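Local atomic coordinates of putative non-ribosomal peptide synthetase (Actinomadura parvosata subsp. kistnae, PDB entry 6M7L), a protein that is probably part of a non-ribosomal peptide synthetase, to which it contributes a condensation-type domain of the CoA-dependent acyltransferase superfamily in the assembly line of a peptide product. Residues E107-L110 against P111-A115; R384-E387 against S388-L391; V158-L161 against V162-L165; F135-T138 against D139-V143; A66-G69 against G70-I74. All blocks are in the same frame, centred on the assembly; numbering follows the deposited sequence.

How the interactions relate
The five contacts are all short-range, yet each reports on its place in the fold. Interaction 3 is the core example, a buried helix turn; interaction 2 is the surface one, a loop anchored by an indole. Interactions 1, 4 and 5 are partly buried. Interactions 1 and 4 meet through apolar packing where the start of helix 110-119 lies on hairpin 130-136/141-149, with E107 and E141 both pairing to R51. Interaction 3 touches two others with its two aspartates: D159 meets the indole of interaction 2, and D164 meets the arginine and histidine of interaction 5. There, charge pairing at D164 adds to valine-leucine packing between helices 58-71 and 155-172.

Interaction 1: residues E107-L110 against P111-A115; sequences EDEL and PGLLA
L113 stands one helical turn beyond E109 and leans back over its carbonyl group. From CB outward the leucine stays close to that oxygen: CB is 3.5 Å from E109 O, and CG draws in to 3.3 Å from E109 O. CD1 remains 3.5 Å from E109 O and reaches the glutamate chain, 3.9 Å from E109 CG. Beyond this the side chain packs on F135 and A105. L113 and E109 run alongside each other in the same direction, which CG of L113 allows by sitting beside its own backbone N (chi1 -74°). The same carbonyl takes the amide of L113, with 3.2 Å between L113 N and E109 O.

This is the first turn of helix 110-119, with E109 at the N-cap. A first torsion of 58° turns the glutamate chain, extended beyond CG, toward T106 N, which OE1 accepts. The next bond of the helix follows, L114 N to L110 O at 2.9 Å and nearly straight at 169°. P111 has no N-H to give, as suits a residue in a first turn, where amides lack a carbonyl earlier in the helix; its ring carbon CD rests 3.5 Å from L110 CB.

L114 repeats the posture of L113 one position on, its CG 3.3 Å from L110 O. L110 and L114 also reach F135 of strand 130-136, while L110 touches V143 and L114 meets A49 and L145. The opposite character belongs to E107, whose carboxylate pairs with R51 on strand 45-53, and to the largely exposed ring of P111.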
loop_
_atom_site.group_PDB
_atom_site.type_symbol
_atom_site.label_atom_id
_atom_site.label_comp_id
_atom_site.label_asym_id
_atom_site.label_seq_id
_atom_site.Cartn_x
_atom_site.Cartn_y
_atom_site.Cartn_z
ATOM N N GLU A 107 -27.116 -11.129 -5.877
ATOM C CA GLU A 107 -26.739 -9.846 -5.290
ATOM C C GLU A 107 -27.782 -9.375 -4.284
ATOM O O GLU A 107 -27.453 -8.916 -3.186
ATOM C CB GLU A 107 -26.561 -8.808 -6.401
ATOM C CG GLU A 107 -25.906 -7.522 -5.951
ATOM C CD GLU A 107 -24.524 -7.763 -5.392
ATOM O OE1 GLU A 107 -24.165 -7.126 -4.379
ATOM O OE2 GLU A 107 -23.796 -8.602 -5.967
ATOM N N ASP A 108 -29.049 -9.477 -4.681
ATOM C CA ASP A 108 -30.237 -9.382 -3.841
ATOM C C ASP A 108 -29.975 -9.708 -2.374
ATOM O O ASP A 108 -30.225 -8.879 -1.493
ATOM C CB ASP A 108 -31.297 -10.336 -4.403
ATOM C CG ASP A 108 -32.697 -9.979 -3.977
ATOM O OD1 ASP A 108 -32.885 -8.891 -3.394
ATOM O OD2 ASP A 108 -33.612 -10.792 -4.229
ATOM N N GLU A 109 -29.456 -10.906 -2.104
ATOM C CA GLU A 109 -29.372 -11.440 -0.751
ATOM C C GLU A 109 -27.960 -11.417 -0.177
ATOM O O GLU A 109 -27.729 -11.994 0.891
ATOM C CB GLU A 109 -29.927 -12.866 -0.722
ATOM C CG GLU A 109 -29.230 -13.827 -1.670
ATOM C CD GLU A 109 -30.156 -14.916 -2.178
ATOM O OE1 GLU A 109 -29.684 -15.809 -2.915
ATOM O OE2 GLU A 109 -31.359 -14.875 -1.846
ATOM N N LEU A 110 -27.016 -10.766 -0.848
ATOM C CA LEU A 110 -25.648 -10.685 -0.345
ATOM C C LEU A 110 -25.532 -9.856 0.935
ATOM O O LEU A 110 -24.775 -10.246 1.833
ATOM C CB LEU A 110 -24.708 -10.130 -1.418
ATOM C CG LEU A 110 -24.030 -11.194 -2.281
ATOM C CD1 LEU A 110 -23.000 -10.563 -3.200
ATOM C CD2 LEU A 110 -23.390 -12.260 -1.402
ATOM N N PRO A 111 -26.222 -8.710 1.064
ATOM C CA PRO A 111 -26.156 -7.979 2.343
ATOM C C PRO A 111 -26.492 -8.832 3.556
ATOM O O PRO A 111 -25.755 -8.810 4.550
ATOM C CB PRO A 111 -27.169 -6.848 2.137
ATOM C CG PRO A 111 -27.112 -6.576 0.692
ATOM C CD PRO A 111 -26.919 -7.915 0.034
ATOM N N GLY A 112 -27.583 -9.597 3.498
ATOM C CA GLY A 112 -27.962 -10.407 4.644
ATOM C C GLY A 112 -27.001 -11.554 4.894
ATOM O O GLY A 112 -26.677 -11.863 6.044
ATOM N N LEU A 113 -26.533 -12.197 3.825
ATOM C CA LEU A 113 -25.612 -13.318 3.980
ATOM C C LEU A 113 -24.294 -12.865 4.593
ATOM O O LEU A 113 -23.768 -13.509 5.507
ATOM C CB LEU A 113 -25.379 -13.990 2.630
ATOM C CG LEU A 113 -26.557 -14.830 2.145
ATOM C CD1 LEU A 113 -26.396 -15.182 0.680
ATOM C CD2 LEU A 113 -26.661 -16.085 2.988
ATOM N N LEU A 114 -23.746 -11.750 4.103
ATOM C CA LEU A 114 -22.476 -11.261 4.627
ATOM C C LEU A 114 -22.583 -10.916 6.106
ATOM O O LEU A 114 -21.692 -11.250 6.895
ATOM C CB LEU A 114 -22.010 -10.045 3.826
ATOM C CG LEU A 114 -21.549 -10.299 2.391
ATOM C CD1 LEU A 114 -21.349 -8.980 1.662
ATOM C CD2 LEU A 114 -20.267 -11.118 2.380
ATOM N N ALA A 115 -23.672 -10.253 6.503
ATOM C CA ALA A 115 -23.850 -9.904 7.909
ATOM C C ALA A 115 -24.001 -11.149 8.773
ATOM O O ALA A 115 -23.383 -11.250 9.839
ATOM C CB ALA A 115 -25.063 -8.988 8.073
#

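Interaction 2: residues R384-E387 against S388-L391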
loop_
_atom_site.group_PDB
_atom_site.type_symbol
_atom_site.label_atom_id
_atom_site.label_comp_id
_atom_site.label_asym_id
_atom_site.label_seq_id
_atom_site.Cartn_x
_atom_site.Cartn_y
_atom_site.Cartn_z
ATOM N N ARG A 384 -4.999 3.842 0.868
ATOM C CA ARG A 384 -5.983 2.882 1.356
ATOM C C ARG A 384 -5.561 1.469 0.978
ATOM O O ARG A 384 -5.276 1.210 -0.197
ATOM C CB ARG A 384 -7.361 3.181 0.784
ATOM C CG ARG A 384 -8.009 4.428 1.359
ATOM C CD ARG A 384 -8.847 4.106 2.588
ATOM N NE ARG A 384 -10.132 3.512 2.230
ATOM C CZ ARG A 384 -11.111 3.264 3.096
ATOM N NH1 ARG A 384 -10.955 3.558 4.379
ATOM N NH2 ARG A 384 -12.249 2.725 2.678
ATOM N N PRO A 385 -5.502 0.540 1.935
ATOM C CA PRO A 385 -5.076 -0.827 1.595
ATOM C C PRO A 385 -6.042 -1.545 0.671
ATOM O O PRO A 385 -5.623 -2.448 -0.063
ATOM C CB PRO A 385 -4.986 -1.516 2.964
ATOM C CG PRO A 385 -5.922 -0.740 3.835
ATOM C CD PRO A 385 -5.828 0.683 3.364
ATOM N N GLU A 386 -7.322 -1.164 0.680
ATOM C CA GLU A 386 -8.316 -1.853 -0.139
ATOM C C GLU A 386 -8.081 -1.621 -1.625
ATOM O O GLU A 386 -8.486 -2.448 -2.450
ATOM C CB GLU A 386 -9.725 -1.400 0.247
ATOM C CG GLU A 386 -10.054 -1.515 1.731
ATOM C CD GLU A 386 -9.470 -0.379 2.556
ATOM O OE1 GLU A 386 -9.563 -0.433 3.802
ATOM O OE2 GLU A 386 -8.912 0.566 1.960
ATOM N N GLU A 387 -7.442 -0.507 -1.986
ATOM C CA GLU A 387 -7.176 -0.223 -3.390
ATOM C C GLU A 387 -6.132 -1.161 -3.977
ATOM O O GLU A 387 -6.119 -1.373 -5.194
ATOM C CB GLU A 387 -6.715 1.227 -3.558
ATOM C CG GLU A 387 -7.434 2.235 -2.671
ATOM C CD GLU A 387 -8.828 2.584 -3.161
ATOM O OE1 GLU A 387 -9.317 1.939 -4.112
ATOM O OE2 GLU A 387 -9.436 3.514 -2.591
ATOM N N SER A 388 -5.261 -1.727 -3.141
ATOM C CA SER A 388 -4.150 -2.555 -3.592
ATOM C C SER A 388 -4.354 -4.029 -3.249
ATOM O O SER A 388 -3.385 -4.762 -3.034
ATOM C CB SER A 388 -2.838 -2.041 -3.001
ATOM O OG SER A 388 -1.732 -2.780 -3.490
ATOM N N TRP A 389 -5.606 -4.474 -3.190
ATOM C CA TRP A 389 -5.939 -5.884 -3.027
ATOM C C TRP A 389 -6.281 -6.456 -4.397
ATOM O O TRP A 389 -7.226 -5.994 -5.045
ATOM C CB TRP A 389 -7.111 -6.070 -2.063
ATOM C CG TRP A 389 -6.787 -5.792 -0.624
ATOM C CD1 TRP A 389 -5.547 -5.702 -0.062
ATOM C CD2 TRP A 389 -7.726 -5.567 0.436
ATOM N NE1 TRP A 389 -5.655 -5.437 1.283
ATOM C CE2 TRP A 389 -6.981 -5.347 1.613
ATOM C CE3 TRP A 389 -9.123 -5.529 0.503
ATOM C CZ2 TRP A 389 -7.587 -5.094 2.843
ATOM C CZ3 TRP A 389 -9.721 -5.277 1.724
ATOM C CH2 TRP A 389 -8.954 -5.063 2.877
ATOM N N ALA A 390 -5.518 -7.455 -4.836
ATOM C CA ALA A 390 -5.708 -8.018 -6.171
ATOM C C ALA A 390 -5.352 -9.496 -6.143
ATOM O O ALA A 390 -4.185 -9.847 -5.942
ATOM C CB ALA A 390 -4.862 -7.274 -7.203
ATOM N N LEU A 391 -6.348 -10.356 -6.349
ATOM C CA LEU A 391 -6.082 -11.773 -6.568
ATOM C C LEU A 391 -5.657 -11.977 -8.017
ATOM O O LEU A 391 -6.412 -11.614 -8.926
ATOM C CB LEU A 391 -7.312 -12.624 -6.269
ATOM C CG LEU A 391 -7.994 -12.605 -4.897
ATOM C CD1 LEU A 391 -8.780 -13.893 -4.694
ATOM C CD2 LEU A 391 -7.011 -12.399 -3.767
#
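A local turn backed by an indole is the contact here: the carbonyl O of P385 and the CA and CG of E386 lie over one face of the W389 ring, in the loop between strands 374-380 and 395-399. The alpha carbon of E386 makes a CH-pi contact, CA standing 3.9 Å from the centroid of the six-membered ring of W389 and only 16° off its normal. E386 CG lies over the same face, nearest W389 CZ3, 3.8 Å away. The indole is laid against the turn because W389 CG sits beside its own backbone N (chi1 -71°). P385 O, displaced toward the rim, also accepts the amide of S388, with 3.2 Å between S388 N and P385 O; the donor comes from above the carbonyl plane.

The loop carries the chain from the four-stranded sheet to an outermost strand of the five-stranded one, a passage between the two halves of the condensation fold. In the turn, R384 NE and E386 OE2 are 3.2 Å apart, an attraction of charges without an N-H aimed at the oxygen. W389 NE1 bonds to D159 OD1, and the ring packs on V158, V162, V48 and L50. A serine in place of W389 would probably leave D159 without its indole donor, uncover E386 and open a gap against these four residues.

Interaction 3: residues V158-L161 against V162-L165; sequences VDVL and VRDL
V160 and R163 cross obliquely on helix 155-172, the alpha carbon of V160 lying over the centre of the guanidinium, CA 4.2 Å above the plane of the R163 group. The branch CG2 of V160 approaches the tip, 4.0 Å from R163 NH2. D159 and R163 bring opposite charges together, but the pair is modelled too tightly for its detailed arrangement to be trusted. V160 and D164, by contrast, lie side by side, V160 CG1 being 3.7 Å from D164 OD2. Beneath these groups runs an ordinary alpha-helical backbone, as in D164 N to V160 O at 2.9 Å.

D164 has its CG beside its own backbone N (chi1 -69°), which sends the carboxylate toward helix 58-71. There OD2 takes R71 and H72, while OD1 pairs with R180. An alanine in place of D164 would probably leave R71 and R180 without their shared counter-charge and H72 without its acceptor. V158 and V162 pack on V48 of strand 45-53, L161 and L165 on V68 of helix 58-71. A buried carboxylate gripped by two arginines is likely to stay ionised and to bind the two helices electrostatically.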
loop_
_atom_site.group_PDB
_atom_site.type_symbol
_atom_site.label_atom_id
_atom_site.label_comp_id
_atom_site.label_asym_id
_atom_site.label_seq_id
_atom_site.Cartn_x
_atom_site.Cartn_y
_atom_site.Cartn_z
ATOM N N VAL A 158 -6.247 -7.817 8.559
ATOM C CA VAL A 158 -7.127 -8.020 7.410
ATOM C C VAL A 158 -6.372 -7.740 6.119
ATOM O O VAL A 158 -6.449 -8.507 5.152
ATOM C CB VAL A 158 -8.383 -7.139 7.532
ATOM C CG1 VAL A 158 -9.159 -7.134 6.226
ATOM C CG2 VAL A 158 -9.257 -7.638 8.665
ATOM N N ASP A 159 -5.620 -6.637 6.094
ATOM C CA ASP A 159 -4.770 -6.331 4.948
ATOM C C ASP A 159 -3.749 -7.439 4.716
ATOM O O ASP A 159 -3.558 -7.895 3.582
ATOM C CB ASP A 159 -4.077 -4.986 5.168
ATOM C CG ASP A 159 -3.099 -4.645 4.066
ATOM O OD1 ASP A 159 -3.492 -4.687 2.883
ATOM O OD2 ASP A 159 -1.937 -4.325 4.387
ATOM N N VAL A 160 -3.089 -7.889 5.786
ATOM C CA VAL A 160 -2.134 -8.989 5.675
ATOM C C VAL A 160 -2.830 -10.255 5.190
ATOM O O VAL A 160 -2.291 -11.002 4.364
ATOM C CB VAL A 160 -1.427 -9.214 7.024
ATOM C CG1 VAL A 160 -0.573 -10.475 6.979
ATOM C CG2 VAL A 160 -0.582 -8.001 7.384
ATOM N N LEU A 161 -4.039 -10.510 5.695
ATOM C CA LEU A 161 -4.808 -11.674 5.265
ATOM C C LEU A 161 -5.011 -11.668 3.755
ATOM O O LEU A 161 -4.689 -12.645 3.067
ATOM C CB LEU A 161 -6.159 -11.691 5.983
ATOM C CG LEU A 161 -6.644 -12.984 6.635
ATOM C CD1 LEU A 161 -6.297 -14.179 5.768
ATOM C CD2 LEU A 161 -6.073 -13.133 8.037
ATOM N N VAL A 162 -5.540 -10.565 3.221
ATOM C CA VAL A 162 -5.884 -10.504 1.803
ATOM C C VAL A 162 -4.629 -10.545 0.938
ATOM O O VAL A 162 -4.588 -11.235 -0.087
ATOM C CB VAL A 162 -6.726 -9.247 1.520
ATOM C CG1 VAL A 162 -7.102 -9.180 0.052
ATOM C CG2 VAL A 162 -7.970 -9.235 2.398
ATOM N N ARG A 163 -3.590 -9.806 1.333
ATOM C CA ARG A 163 -2.356 -9.795 0.554
ATOM C C ARG A 163 -1.727 -11.183 0.491
ATOM O O ARG A 163 -1.284 -11.623 -0.577
ATOM C CB ARG A 163 -1.378 -8.780 1.143
ATOM C CG ARG A 163 -1.550 -7.361 0.610
ATOM C CD ARG A 163 -0.944 -6.353 1.567
ATOM N NE ARG A 163 0.166 -6.934 2.317
ATOM C CZ ARG A 163 0.557 -6.515 3.516
ATOM N NH1 ARG A 163 -0.072 -5.509 4.107
ATOM N NH2 ARG A 163 1.576 -7.105 4.128
ATOM N N ASP A 164 -1.690 -11.893 1.622
ATOM C CA ASP A 164 -1.122 -13.238 1.623
ATOM C C ASP A 164 -2.041 -14.238 0.933
ATOM O O ASP A 164 -1.562 -15.232 0.375
ATOM C CB ASP A 164 -0.820 -13.684 3.053
ATOM C CG ASP A 164 0.319 -12.899 3.676
ATOM O OD1 ASP A 164 0.832 -11.970 3.018
ATOM O OD2 ASP A 164 0.707 -13.214 4.820
ATOM N N LEU A 165 -3.354 -14.000 0.960
ATOM C CA LEU A 165 -4.266 -14.853 0.208
ATOM C C LEU A 165 -4.121 -14.616 -1.289
ATOM O O LEU A 165 -4.229 -15.555 -2.088
ATOM C CB LEU A 165 -5.708 -14.610 0.653
ATOM C CG LEU A 165 -6.766 -15.433 -0.085
ATOM C CD1 LEU A 165 -6.515 -16.920 0.114
ATOM C CD2 LEU A 165 -8.169 -15.051 0.361
#

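Interaction 4: residues F135-T138 against D139-V143; sequences FPLT and DREQV
E141 O is shared by two consecutive amides, those of L137 and T138, across the hairpin: L137 N lies 3.0 Å from E141 O, and T138 N 2.9 Å from E141 O. Both donors approach in the carbonyl plane, and this doubling is a classic beta bulge on the L137-T138 side of the hairpin formed by strands 130-136 and 141-149. Beyond it F135 and V143 form a hydrogen-bonded antiparallel pair, with F135 N to V143 O at 2.8 Å, and P136 faces Q142 as the non-hydrogen-bonded pair.

At the loop, OG1 of T138 lies between its own backbone N and carbonyl carbon (chi1 72°), a position that brings it to the amides that follow; it accepts from R140, 3.1 Å from R140 N, in an ST turn. Packing then spreads outward through L137. Its CD1 touches E141 CG at 3.7 Å and V143 CG2 at 4.0 Å, crossing both side chains at a slant. F135 packs outward on C103 and R117. The carboxylate of E141 reaches R53 with OE1 and R51 with OE2. Backbone bonding thus fixes the register and the bulge, and the two arginines probably hold the glutamate in place beside the apolar leucine.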
loop_
_atom_site.group_PDB
_atom_site.type_symbol
_atom_site.label_atom_id
_atom_site.label_comp_id
_atom_site.label_asym_id
_atom_site.label_seq_id
_atom_site.Cartn_x
_atom_site.Cartn_y
_atom_site.Cartn_z
ATOM N N PHE A 135 -19.564 -16.956 -2.232
ATOM C CA PHE A 135 -20.925 -16.711 -2.707
ATOM C C PHE A 135 -20.913 -16.609 -4.226
ATOM O O PHE A 135 -20.707 -15.521 -4.785
ATOM C CB PHE A 135 -21.504 -15.450 -2.073
ATOM C CG PHE A 135 -21.583 -15.511 -0.576
ATOM C CD1 PHE A 135 -22.655 -16.128 0.049
ATOM C CD2 PHE A 135 -20.583 -14.957 0.208
ATOM C CE1 PHE A 135 -22.731 -16.190 1.431
ATOM C CE2 PHE A 135 -20.654 -15.016 1.592
ATOM C CZ PHE A 135 -21.729 -15.633 2.201
ATOM N N PRO A 136 -21.122 -17.720 -4.934
ATOM C CA PRO A 136 -21.159 -17.676 -6.406
ATOM C C PRO A 136 -22.378 -16.910 -6.898
ATOM O O PRO A 136 -23.516 -17.231 -6.546
ATOM C CB PRO A 136 -21.225 -19.156 -6.803
ATOM C CG PRO A 136 -20.734 -19.903 -5.602
ATOM C CD PRO A 136 -21.173 -19.098 -4.422
ATOM N N LEU A 137 -22.131 -15.889 -7.718
ATOM C CA LEU A 137 -23.184 -15.114 -8.361
ATOM C C LEU A 137 -23.384 -15.524 -9.813
ATOM O O LEU A 137 -24.511 -15.788 -10.240
ATOM C CB LEU A 137 -22.860 -13.619 -8.273
ATOM C CG LEU A 137 -22.670 -13.088 -6.852
ATOM C CD1 LEU A 137 -22.074 -11.690 -6.873
ATOM C CD2 LEU A 137 -23.994 -13.103 -6.102
ATOM N N THR A 138 -22.301 -15.565 -10.584
ATOM C CA THR A 138 -22.264 -16.150 -11.916
ATOM C C THR A 138 -21.018 -17.023 -12.009
ATOM O O THR A 138 -20.271 -17.177 -11.039
ATOM C CB THR A 138 -22.251 -15.079 -13.016
ATOM O OG1 THR A 138 -20.975 -14.427 -13.035
ATOM C CG2 THR A 138 -23.341 -14.041 -12.784
ATOM N N ASP A 139 -20.786 -17.598 -13.189
ATOM C CA ASP A 139 -19.560 -18.357 -13.399
ATOM C C ASP A 139 -18.331 -17.463 -13.482
ATOM O O ASP A 139 -17.208 -17.970 -13.384
ATOM C CB ASP A 139 -19.677 -19.210 -14.664
ATOM C CG ASP A 139 -20.143 -18.410 -15.869
ATOM O OD1 ASP A 139 -20.102 -17.163 -15.819
ATOM O OD2 ASP A 139 -20.561 -19.035 -16.866
ATOM N N ARG A 140 -18.519 -16.153 -13.649
ATOM C CA ARG A 140 -17.423 -15.199 -13.750
ATOM C C ARG A 140 -17.466 -14.137 -12.660
ATOM O O ARG A 140 -16.672 -13.191 -12.702
ATOM C CB ARG A 140 -17.433 -14.528 -15.128
ATOM C CG ARG A 140 -18.799 -14.002 -15.534
ATOM C CD ARG A 140 -18.731 -13.003 -16.683
ATOM N NE ARG A 140 -18.232 -13.591 -17.924
ATOM C CZ ARG A 140 -17.111 -13.216 -18.532
ATOM N NH1 ARG A 140 -16.366 -12.246 -18.018
ATOM N NH2 ARG A 140 -16.738 -13.805 -19.660
ATOM N N GLU A 141 -18.370 -14.259 -11.691
ATOM C CA GLU A 141 -18.484 -13.268 -10.625
ATOM C C GLU A 141 -18.874 -13.969 -9.334
ATOM O O GLU A 141 -19.886 -14.677 -9.290
ATOM C CB GLU A 141 -19.506 -12.187 -10.983
ATOM C CG GLU A 141 -19.883 -11.284 -9.819
ATOM C CD GLU A 141 -19.960 -9.822 -10.214
ATOM O OE1 GLU A 141 -19.234 -9.422 -11.147
ATOM O OE2 GLU A 141 -20.743 -9.072 -9.592
ATOM N N GLN A 142 -18.065 -13.778 -8.295
ATOM C CA GLN A 142 -18.342 -14.303 -6.969
ATOM C C GLN A 142 -18.005 -13.230 -5.945
ATOM O O GLN A 142 -17.323 -12.247 -6.248
ATOM C CB GLN A 142 -17.534 -15.575 -6.664
ATOM C CG GLN A 142 -17.439 -16.585 -7.802
ATOM C CD GLN A 142 -16.338 -16.255 -8.791
ATOM O OE1 GLN A 142 -15.590 -15.296 -8.607
ATOM N NE2 GLN A 142 -16.235 -17.050 -9.851
ATOM N N VAL A 143 -18.483 -13.427 -4.721
ATOM C CA VAL A 143 -18.095 -12.595 -3.587
ATOM C C VAL A 143 -17.570 -13.505 -2.487
ATOM O O VAL A 143 -18.260 -14.441 -2.068
ATOM C CB VAL A 143 -19.254 -11.722 -3.081
ATOM C CG1 VAL A 143 -18.936 -11.172 -1.696
ATOM C CG2 VAL A 143 -19.501 -10.580 -4.049
#

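Interaction 5: residues A66-G69 against G70-I74; sequences ADVG and GRHEI
G70, R71 and H72 close the last turn of helix 58-71 with amides bonded four residues back, from G70 N to A66 O at 2.8 Å to H72 N and V68 O at 3.0 Å. R71 N also makes a weak bond to V68 O, besides its main one to D67 O.

H72, the first residue to leave helical geometry, turns its ring edge to the V68 carbonyl: CG sits beside its own backbone N (chi1 -56°), which brings the imidazole there. The carbonyl oxygen lies in the plane of the ring, with H72 CD2 3.4 Å from V68 O. The valine crosses the ring at an angle, its CG1 4.1 Å from H72 CD2. R71 sets its CB 3.4 Å from D67 O, then runs out fully extended to NE.

R71, H72, E73 and I74 open the RHExLRTxF sequence known from condensation domains, and here they join the helix end to its surroundings. NE of R71 and NE2 of H72 face helix 155-172, while R71 NH2 goes on to the carbonyl of A181 and D67 turns away to a salt bridge with R172. The carbonyls of G69 and G70, at the end of the helix, are taken up by R76, a positive charge that would suit the negative end of a helix dipole. Q186 bridges the break from R71 O to E73 N.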
loop_
_atom_site.group_PDB
_atom_site.type_symbol
_atom_site.label_atom_id
_atom_site.label_comp_id
_atom_site.label_asym_id
_atom_site.label_seq_id
_atom_site.Cartn_x
_atom_site.Cartn_y
_atom_site.Cartn_z
ATOM N N ALA A 66 -5.769 -22.569 2.691
ATOM C CA ALA A 66 -4.941 -23.430 3.529
ATOM C C ALA A 66 -3.500 -22.940 3.589
ATOM O O ALA A 66 -2.834 -23.103 4.618
ATOM C CB ALA A 66 -4.993 -24.868 3.016
ATOM N N ASP A 67 -3.004 -22.335 2.503
ATOM C CA ASP A 67 -1.631 -21.834 2.492
ATOM C C ASP A 67 -1.463 -20.650 3.434
ATOM O O ASP A 67 -0.443 -20.544 4.126
ATOM C CB ASP A 67 -1.222 -21.445 1.073
ATOM C CG ASP A 67 -1.097 -22.639 0.159
ATOM O OD1 ASP A 67 -0.743 -23.732 0.652
ATOM O OD2 ASP A 67 -1.354 -22.485 -1.054
ATOM N N VAL A 68 -2.442 -19.743 3.463
ATOM C CA VAL A 68 -2.411 -18.651 4.431
ATOM C C VAL A 68 -2.404 -19.205 5.848
ATOM O O VAL A 68 -1.662 -18.726 6.715
ATOM C CB VAL A 68 -3.600 -17.701 4.204
ATOM C CG1 VAL A 68 -3.556 -16.547 5.198
ATOM C CG2 VAL A 68 -3.595 -17.189 2.782
ATOM N N GLY A 69 -3.226 -20.227 6.104
ATOM C CA GLY A 69 -3.216 -20.860 7.411
ATOM C C GLY A 69 -1.886 -21.514 7.734
ATOM O O GLY A 69 -1.410 -21.447 8.869
ATOM N N GLY A 70 -1.268 -22.158 6.739
ATOM C CA GLY A 70 0.054 -22.721 6.951
ATOM C C GLY A 70 1.109 -21.664 7.201
ATOM O O GLY A 70 2.070 -21.902 7.939
ATOM N N ARG A 71 0.942 -20.482 6.607
ATOM C CA ARG A 71 1.927 -19.419 6.766
ATOM C C ARG A 71 1.849 -18.790 8.152
ATOM O O ARG A 71 2.879 -18.439 8.740
ATOM C CB ARG A 71 1.723 -18.365 5.677
ATOM C CG ARG A 71 2.545 -17.100 5.837
ATOM C CD ARG A 71 2.393 -16.223 4.603
ATOM N NE ARG A 71 3.062 -14.934 4.742
ATOM C CZ ARG A 71 4.341 -14.721 4.452
ATOM N NH1 ARG A 71 4.863 -13.512 4.609
ATOM N NH2 ARG A 71 5.102 -15.717 4.021
ATOM N N HIS A 72 0.640 -18.637 8.690
ATOM C CA HIS A 72 0.421 -18.039 10.003
ATOM C C HIS A 72 -0.103 -19.118 10.940
ATOM O O HIS A 72 -1.259 -19.537 10.823
ATOM C CB HIS A 72 -0.561 -16.871 9.922
ATOM C CG HIS A 72 -0.156 -15.805 8.953
ATOM N ND1 HIS A 72 0.578 -14.700 9.325
ATOM C CD2 HIS A 72 -0.392 -15.671 7.625
ATOM C CE1 HIS A 72 0.782 -13.933 8.268
ATOM N NE2 HIS A 72 0.203 -14.499 7.224
ATOM N N GLU A 73 0.746 -19.562 11.873
ATOM C CA GLU A 73 0.331 -20.587 12.827
ATOM C C GLU A 73 -0.925 -20.181 13.585
ATOM O O GLU A 73 -1.762 -21.035 13.899
ATOM C CB GLU A 73 1.461 -20.879 13.815
ATOM C CG GLU A 73 2.638 -21.634 13.226
ATOM C CD GLU A 73 3.804 -21.738 14.192
ATOM O OE1 GLU A 73 3.875 -20.920 15.135
ATOM O OE2 GLU A 73 4.647 -22.641 14.009
ATOM N N ILE A 74 -1.080 -18.887 13.875
ATOM C CA ILE A 74 -2.205 -18.441 14.691
ATOM C C ILE A 74 -3.534 -18.715 13.997
ATOM O O ILE A 74 -4.556 -18.925 14.660
ATOM C CB ILE A 74 -2.042 -16.950 15.046
ATOM C CG1 ILE A 74 -3.105 -16.527 16.059
ATOM C CG2 ILE A 74 -2.098 -16.080 13.795
ATOM C CD1 ILE A 74 -2.834 -15.193 16.666
#